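Local coordinates for alpha-1,3-glucanase (Streptomyces thermodiastaticus, PDB 7C7D), which catalyses, as a GH87 glycoside hydrolase, the endo-type hydrolysis of alpha-1,3-glucan (EC 3.2.1.59), at residues 110-115 and 137-142; 434-439 and 481-486; 503-508 and 558-563. All blocks are in the same frame, centred on the assembly; numbering follows the deposited sequence.

Contact 1. Residues 110-115 and 137-142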
# COMPACT_ATOMS: atom_id res chain seq x y z
N ASN A 110 16.58 -13.36 -10.97
CA ASN A 110 17.97 -12.98 -10.74
C ASN A 110 18.08 -11.95 -9.63
O ASN A 110 19.15 -11.37 -9.43
CB ASN A 110 18.61 -12.44 -12.03
CG ASN A 110 17.93 -11.18 -12.55
OD1 ASN A 110 16.92 -10.73 -12.01
ND2 ASN A 110 18.49 -10.61 -13.62
N ALA A 111 16.99 -11.71 -8.90
CA ALA A 111 16.95 -10.68 -7.88
C ALA A 111 16.04 -11.14 -6.75
O ALA A 111 15.12 -11.95 -6.96
CB ALA A 111 16.46 -9.35 -8.46
N LEU A 112 16.30 -10.62 -5.56
CA LEU A 112 15.64 -11.07 -4.35
C LEU A 112 15.30 -9.86 -3.49
O LEU A 112 16.17 -9.02 -3.25
CB LEU A 112 16.60 -11.99 -3.59
CG LEU A 112 16.17 -12.52 -2.23
CD1 LEU A 112 14.93 -13.37 -2.37
CD2 LEU A 112 17.31 -13.31 -1.61
N THR A 113 14.05 -9.78 -3.04
CA THR A 113 13.65 -8.82 -2.01
C THR A 113 13.07 -9.60 -0.84
O THR A 113 12.24 -10.50 -1.05
CB THR A 113 12.62 -7.82 -2.53
OG1 THR A 113 13.16 -7.13 -3.67
CG2 THR A 113 12.25 -6.80 -1.46
N VAL A 114 13.50 -9.28 0.38
CA VAL A 114 13.09 -10.01 1.57
C VAL A 114 12.48 -9.04 2.57
O VAL A 114 13.11 -8.04 2.93
CB VAL A 114 14.28 -10.76 2.20
CG1 VAL A 114 13.82 -11.51 3.45
CG2 VAL A 114 14.89 -11.71 1.20
N ALA A 115 11.27 -9.34 3.03
CA ALA A 115 10.65 -8.61 4.12
C ALA A 115 11.00 -9.31 5.43
O ALA A 115 10.83 -10.53 5.55
CB ALA A 115 9.14 -8.54 3.93
N ARG A 137 27.77 -12.11 -1.52
CA ARG A 137 27.21 -10.92 -0.91
C ARG A 137 26.10 -11.38 0.01
O ARG A 137 25.58 -12.49 -0.11
CB ARG A 137 26.61 -9.98 -1.94
CG ARG A 137 27.55 -9.04 -2.60
CD ARG A 137 26.98 -8.57 -3.94
NE ARG A 137 26.96 -9.62 -4.97
CZ ARG A 137 26.09 -10.63 -5.07
NH1 ARG A 137 25.05 -10.75 -4.26
NH2 ARG A 137 26.23 -11.50 -6.06
N SER A 138 25.75 -10.51 0.94
CA SER A 138 24.71 -10.80 1.91
C SER A 138 23.69 -9.68 1.89
O SER A 138 23.93 -8.60 1.34
CB SER A 138 25.29 -10.94 3.32
OG SER A 138 25.94 -9.74 3.69
N LEU A 139 22.54 -9.94 2.49
CA LEU A 139 21.51 -8.92 2.64
C LEU A 139 21.79 -8.12 3.90
O LEU A 139 22.09 -8.70 4.95
CB LEU A 139 20.14 -9.57 2.74
CG LEU A 139 19.61 -10.27 1.49
CD1 LEU A 139 18.61 -11.34 1.87
CD2 LEU A 139 18.99 -9.26 0.54
N THR A 140 21.71 -6.81 3.80
CA THR A 140 21.79 -5.96 4.98
C THR A 140 20.44 -5.94 5.67
O THR A 140 19.41 -5.69 5.04
CB THR A 140 22.20 -4.54 4.58
OG1 THR A 140 23.48 -4.59 3.93
CG2 THR A 140 22.27 -3.63 5.80
N VAL A 141 20.43 -6.22 6.97
CA VAL A 141 19.20 -6.21 7.76
C VAL A 141 19.38 -5.24 8.92
O VAL A 141 20.43 -5.22 9.58
CB VAL A 141 18.80 -7.61 8.25
CG1 VAL A 141 18.30 -8.46 7.08
CG2 VAL A 141 19.95 -8.31 8.94
N THR A 142 18.35 -4.43 9.17
CA THR A 142 18.46 -3.42 10.20
C THR A 142 17.09 -3.11 10.78
O THR A 142 16.05 -3.38 10.18
CB THR A 142 19.11 -2.14 9.68
OG1 THR A 142 19.27 -1.21 10.75
CG2 THR A 142 18.27 -1.51 8.57

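Contact 2. Residues 434-439 and 481-486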
# COMPACT_ATOMS: atom_id res chain seq x y z
N ILE A 434 -14.77 3.55 1.66
CA ILE A 434 -15.41 4.58 0.86
C ILE A 434 -16.10 5.50 1.87
O ILE A 434 -17.03 5.06 2.55
CB ILE A 434 -16.42 3.99 -0.13
CG1 ILE A 434 -15.77 2.90 -1.01
CG2 ILE A 434 -17.09 5.10 -0.96
CD1 ILE A 434 -14.58 3.37 -1.84
N SER A 435 -15.61 6.73 2.02
CA SER A 435 -15.87 7.46 3.26
C SER A 435 -16.16 8.93 3.04
O SER A 435 -15.58 9.58 2.16
CB SER A 435 -14.65 7.32 4.18
OG SER A 435 -14.85 8.07 5.35
N ASN A 436 -17.04 9.46 3.89
CA ASN A 436 -17.29 10.89 4.03
C ASN A 436 -16.68 11.47 5.31
O ASN A 436 -17.17 12.48 5.83
CB ASN A 436 -18.79 11.20 3.94
CG ASN A 436 -19.27 11.39 2.51
OD1 ASN A 436 -18.48 11.70 1.62
ND2 ASN A 436 -20.57 11.22 2.29
N GLN A 437 -15.62 10.85 5.82
CA GLN A 437 -14.87 11.41 6.95
C GLN A 437 -14.01 12.55 6.43
O GLN A 437 -13.15 12.35 5.55
CB GLN A 437 -14.01 10.33 7.59
CG GLN A 437 -13.32 10.78 8.88
CD GLN A 437 -12.70 9.63 9.66
OE1 GLN A 437 -12.63 8.50 9.19
NE2 GLN A 437 -12.22 9.93 10.87
N LYS A 438 -14.22 13.76 6.96
CA LYS A 438 -13.61 14.93 6.33
C LYS A 438 -12.21 15.25 6.83
O LYS A 438 -11.37 15.70 6.04
CB LYS A 438 -14.53 16.15 6.46
CG LYS A 438 -14.72 16.66 7.86
CD LYS A 438 -15.71 17.81 7.85
CE LYS A 438 -15.97 18.34 9.24
NZ LYS A 438 -16.91 19.49 9.20
N PHE A 439 -11.95 15.05 8.12
CA PHE A 439 -10.68 15.41 8.77
C PHE A 439 -10.42 16.91 8.87
O PHE A 439 -9.90 17.38 9.89
CB PHE A 439 -9.47 14.70 8.14
CG PHE A 439 -9.58 13.21 8.12
CD1 PHE A 439 -9.32 12.45 9.25
CD2 PHE A 439 -9.93 12.55 6.95
CE1 PHE A 439 -9.41 11.07 9.22
CE2 PHE A 439 -10.02 11.17 6.91
CZ PHE A 439 -9.76 10.43 8.05
N SER A 481 -21.15 13.11 6.70
CA SER A 481 -22.32 13.44 5.90
C SER A 481 -22.83 12.17 5.24
O SER A 481 -22.11 11.18 5.10
CB SER A 481 -22.01 14.52 4.85
OG SER A 481 -21.08 14.06 3.89
N ALA A 482 -24.10 12.20 4.85
CA ALA A 482 -24.76 11.07 4.22
C ALA A 482 -24.16 10.79 2.85
O ALA A 482 -23.58 11.66 2.19
CB ALA A 482 -26.25 11.36 4.07
N ILE A 483 -24.30 9.54 2.41
CA ILE A 483 -23.80 9.12 1.10
C ILE A 483 -24.73 9.69 0.03
O ILE A 483 -25.85 9.19 -0.16
CB ILE A 483 -23.68 7.60 0.99
CG1 ILE A 483 -22.90 7.01 2.17
CG2 ILE A 483 -23.08 7.21 -0.35
CD1 ILE A 483 -21.44 7.44 2.28
N GLU A 484 -24.28 10.72 -0.68
CA GLU A 484 -25.07 11.32 -1.75
C GLU A 484 -24.62 10.89 -3.13
O GLU A 484 -25.28 11.23 -4.12
CB GLU A 484 -25.05 12.85 -1.64
CG GLU A 484 -25.40 13.39 -0.25
CD GLU A 484 -26.85 13.15 0.15
OE1 GLU A 484 -27.64 12.63 -0.66
OE2 GLU A 484 -27.19 13.48 1.31
N ALA A 485 -23.53 10.14 -3.22
CA ALA A 485 -23.14 9.47 -4.44
C ALA A 485 -23.86 8.13 -4.54
O ALA A 485 -24.41 7.62 -3.56
CB ALA A 485 -21.63 9.22 -4.44
N ARG A 486 -23.87 7.58 -5.74
CA ARG A 486 -24.18 6.17 -5.93
C ARG A 486 -22.90 5.37 -5.71
O ARG A 486 -21.85 5.74 -6.24
CB ARG A 486 -24.70 5.97 -7.35
CG ARG A 486 -24.96 4.56 -7.79
CD ARG A 486 -25.21 4.57 -9.29
NE ARG A 486 -25.53 3.26 -9.83
CZ ARG A 486 -26.73 2.92 -10.28
NH1 ARG A 486 -27.72 3.80 -10.27
NH2 ARG A 486 -26.94 1.69 -10.76
O HOH W 1 -21.82 12.12 -0.18
O HOH W 2 -18.56 14.75 4.70

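Contact 3. Residues 503-508 and 558-563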
# COMPACT_ATOMS: atom_id res chain seq x y z
N GLU A 503 -19.19 -3.65 5.65
CA GLU A 503 -19.61 -2.83 6.77
C GLU A 503 -20.21 -1.53 6.27
O GLU A 503 -19.64 -0.88 5.39
CB GLU A 503 -18.42 -2.52 7.69
CG GLU A 503 -18.78 -1.58 8.82
CD GLU A 503 -17.58 -1.10 9.62
OE1 GLU A 503 -16.42 -1.31 9.20
OE2 GLU A 503 -17.82 -0.49 10.68
N PHE A 504 -21.37 -1.17 6.81
CA PHE A 504 -22.03 0.09 6.51
C PHE A 504 -22.20 0.82 7.83
O PHE A 504 -22.83 0.30 8.75
CB PHE A 504 -23.35 -0.18 5.80
CG PHE A 504 -23.18 -1.06 4.60
CD1 PHE A 504 -22.55 -0.59 3.47
CD2 PHE A 504 -23.55 -2.40 4.65
CE1 PHE A 504 -22.34 -1.41 2.38
CE2 PHE A 504 -23.34 -3.22 3.56
CZ PHE A 504 -22.74 -2.73 2.42
N VAL A 505 -21.58 2.00 7.94
CA VAL A 505 -21.44 2.63 9.24
C VAL A 505 -21.47 4.14 9.05
O VAL A 505 -21.11 4.65 7.99
CB VAL A 505 -20.15 2.14 9.94
CG1 VAL A 505 -18.91 2.58 9.18
CG2 VAL A 505 -20.08 2.59 11.39
N SER A 506 -21.90 4.85 10.09
CA SER A 506 -21.69 6.28 10.19
C SER A 506 -20.72 6.43 11.36
O SER A 506 -21.13 6.48 12.52
CB SER A 506 -23.00 7.00 10.40
OG SER A 506 -22.86 8.40 10.21
N GLY A 507 -19.43 6.46 11.04
CA GLY A 507 -18.39 6.14 12.00
C GLY A 507 -18.18 7.16 13.11
O GLY A 507 -17.51 6.83 14.10
N GLY A 508 -18.72 8.37 12.98
CA GLY A 508 -18.61 9.34 14.05
C GLY A 508 -19.77 9.33 15.01
O GLY A 508 -19.82 10.17 15.91
N CYS A 558 -28.01 -3.25 13.23
CA CYS A 558 -28.22 -2.57 14.51
C CYS A 558 -27.72 -1.13 14.37
O CYS A 558 -26.62 -0.80 14.82
CB CYS A 558 -27.50 -3.31 15.65
SG CYS A 558 -27.78 -5.12 15.74
N PRO A 559 -28.51 -0.25 13.75
CA PRO A 559 -28.05 1.12 13.51
C PRO A 559 -27.88 1.91 14.80
O PRO A 559 -28.62 1.73 15.78
CB PRO A 559 -29.15 1.74 12.65
CG PRO A 559 -29.91 0.59 12.09
CD PRO A 559 -29.81 -0.51 13.11
N PHE A 560 -26.90 2.81 14.79
CA PHE A 560 -26.70 3.76 15.86
C PHE A 560 -26.42 5.13 15.24
O PHE A 560 -25.91 5.20 14.12
CB PHE A 560 -25.58 3.33 16.83
CG PHE A 560 -24.18 3.35 16.26
CD1 PHE A 560 -23.43 4.52 16.26
CD2 PHE A 560 -23.59 2.19 15.79
CE1 PHE A 560 -22.13 4.54 15.76
CE2 PHE A 560 -22.29 2.20 15.29
CZ PHE A 560 -21.56 3.37 15.28
N PRO A 561 -26.75 6.22 15.95
CA PRO A 561 -27.37 6.24 17.27
C PRO A 561 -28.86 5.95 17.25
O PRO A 561 -29.53 6.12 16.22
CB PRO A 561 -27.17 7.69 17.72
CG PRO A 561 -27.17 8.47 16.46
CD PRO A 561 -26.48 7.58 15.45
N SER A 562 -29.38 5.53 18.39
CA SER A 562 -30.82 5.45 18.57
C SER A 562 -31.46 6.78 18.20
O SER A 562 -31.00 7.84 18.62
CB SER A 562 -31.12 5.12 20.03
OG SER A 562 -30.54 3.89 20.40
N GLY A 563 -32.53 6.71 17.42
CA GLY A 563 -33.20 7.89 16.94
C GLY A 563 -32.86 8.29 15.51
O GLY A 563 -33.54 9.17 14.96
O HOH W 3 -23.80 7.00 13.58

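Contact 1. Residues 110-115 and 137-142
Leu-139 drops one methyl, CD1, between Leu-112 and Val-114, and those two touches join the facing sheets of a beta-sandwich in the N-terminal domain, whose sequence belongs to the galactose-binding-like clan. The tighter touch is CD1 of Leu-139 against CG2 of Val-114, at 3.8 Å; the two side chains cross at about a right angle, so they meet methyl to methyl instead of lying alongside. CD2 of Leu-112 reaches the same CD1 of Leu-139 from two residues earlier in the strand, at 4.2 Å. The contact is purely apolar and buried.

Around this first shell, the sandwich core closes in from both sheets. Leu-139 also rests on Val-128 of the adjacent strand in its own sheet and on Leu-167 of the opposing one. In the sheet of 110-115, Leu-112 packs on Phe-195 and Val-114 on Val-190, both of strand 188-196. Strand 111-115 is held in place by backbone bonds on both edges, Leu-112 pairing with Leu-167 and Val-114 with Thr-165, while Thr-113 pairs with Asp-194. A classic beta bulge sets Asn-110 and Ala-111 together opposite Glu-196. The side chain of Val-114 lies about 10 Å from the bound calcium ion.

The torsion of Val-114 decides which of its methyls is offered: CG1 stands anti to the backbone N (chi1 180°), which leaves CG2 beside that N and turned onto CD1 of Leu-139.

Contact 2. Residues 434-439 and 481-486
Asn-436 carries this contact through its side-chain amide, which meets the backbone of Ser-481 and Ala-482. One direct hydrogen bond joins the segments: ND2 of Asn-436 donates a hydrogen bond to O of Ser-481 at 3.2 Å, with an N-H...O angle of 155°. The acceptor lies close to the amide plane of Asn-436, but from the other end the approach is different, because the nitrogen stands above the carbonyl plane of Ser-481, 68° out of it. O of Ala-482 is nearer to ND2 of Asn-436, at 3.0 Å, yet the angle is too poor for a bond. The far end of the amide is fixed too, since OD1 accepts from Leu-446 N, and with both ends engaged the flip of the group is set. One residue earlier in the chain, OG of Ser-435 accepts from N of Gln-437 at 2.9 Å, an ST turn at the strand end.

Two waters extend the polar link. One accepts from ND2 of Asn-436 (2.9 Å) and also from the backbone N of Glu-484. The other donates to O of Asn-436 and sits 2.7 Å from OG of Ser-481, a hydroxyl whose chi1 of 65° tucks it between its own backbone N and carbonyl carbon. Cut back to an alanine here, the side chain of Asn-436 would lose both ends of the amide, and O of Ser-481 and N of Leu-446 would probably be left without their mate.

A van der Waals touch completes the set: CD1 of Ile-483 lies 3.9 Å from ND2 of Asn-436.

Strand 432-435 pairs in parallel with 474-477, from which the loop of Ser-481 leads off, so the amide stitches together loops of successive coils, an arrangement that fits the parallel beta-helix of the pectate lyase-like family.

Contact 3. Residues 503-508 and 558-563
Phe-560 swings its ring across to Val-505 and Ser-506, and the far end of the ring does the touching. CZ of Phe-560 meets CG2 of Val-505 at 4.2 Å, while CE1 of Phe-560 lies 3.9 Å from the carbonyl O of Ser-506. Both partners approach the ring obliquely, neither squarely over it nor in line with its rim.

The conformations explain this reach. In Phe-560, CG sits between its own backbone N and carbonyl carbon (chi1 69°), which sets the ring over its own backbone and points its far end toward the end of strand 502-505. Val-505 answers with CG2, the methyl that stands anti to the backbone N when chi1 is 65°. Ser-506 contributes its backbone instead of its hydroxyl, which is occupied by Ser-478 O and His-512 N. The peptide after Phe-560 is cis, leading into Pro-561.

A water spans the polar side of the contact, 2.9 Å from O of Ser-506 and 2.8 Å from O of Phe-560. It has more acceptors around it than protons to give, so the two bonds need not both be made at every moment. Glu-535 also touches the Phe-560 side chain, and Cys-558, at the start of the loop, is anchored by its disulfide to Cys-585.

Strand 530-534 lies between 502-505 and 553-557 in the parallel sheet, so the loop of Phe-560 reaches past one intervening strand, packing on a strand two coils back near the C-terminal end of a parallel beta-helix.

Along the chain the three contacts follow one another without nesting, and they fall into two parts of the enzyme. Contact 1 belongs to the N-terminal beta-sandwich, on the opposite side of the chain's centre from the others; its centre is 42 Å from that of contact 2 and 47 Å from that of contact 3. Contacts 2 and 3 sit on the beta-helix, centres 14 Å apart and nearest atoms about 6 Å apart, without touching. They share its eleven-strand parallel sheet, where 474-477 lies between 432-435 and 502-505. Contact 1 packs one sheet of the sandwich on the other, whereas contacts 2 and 3 tie coils of the beta-helix together through loops that follow its strands.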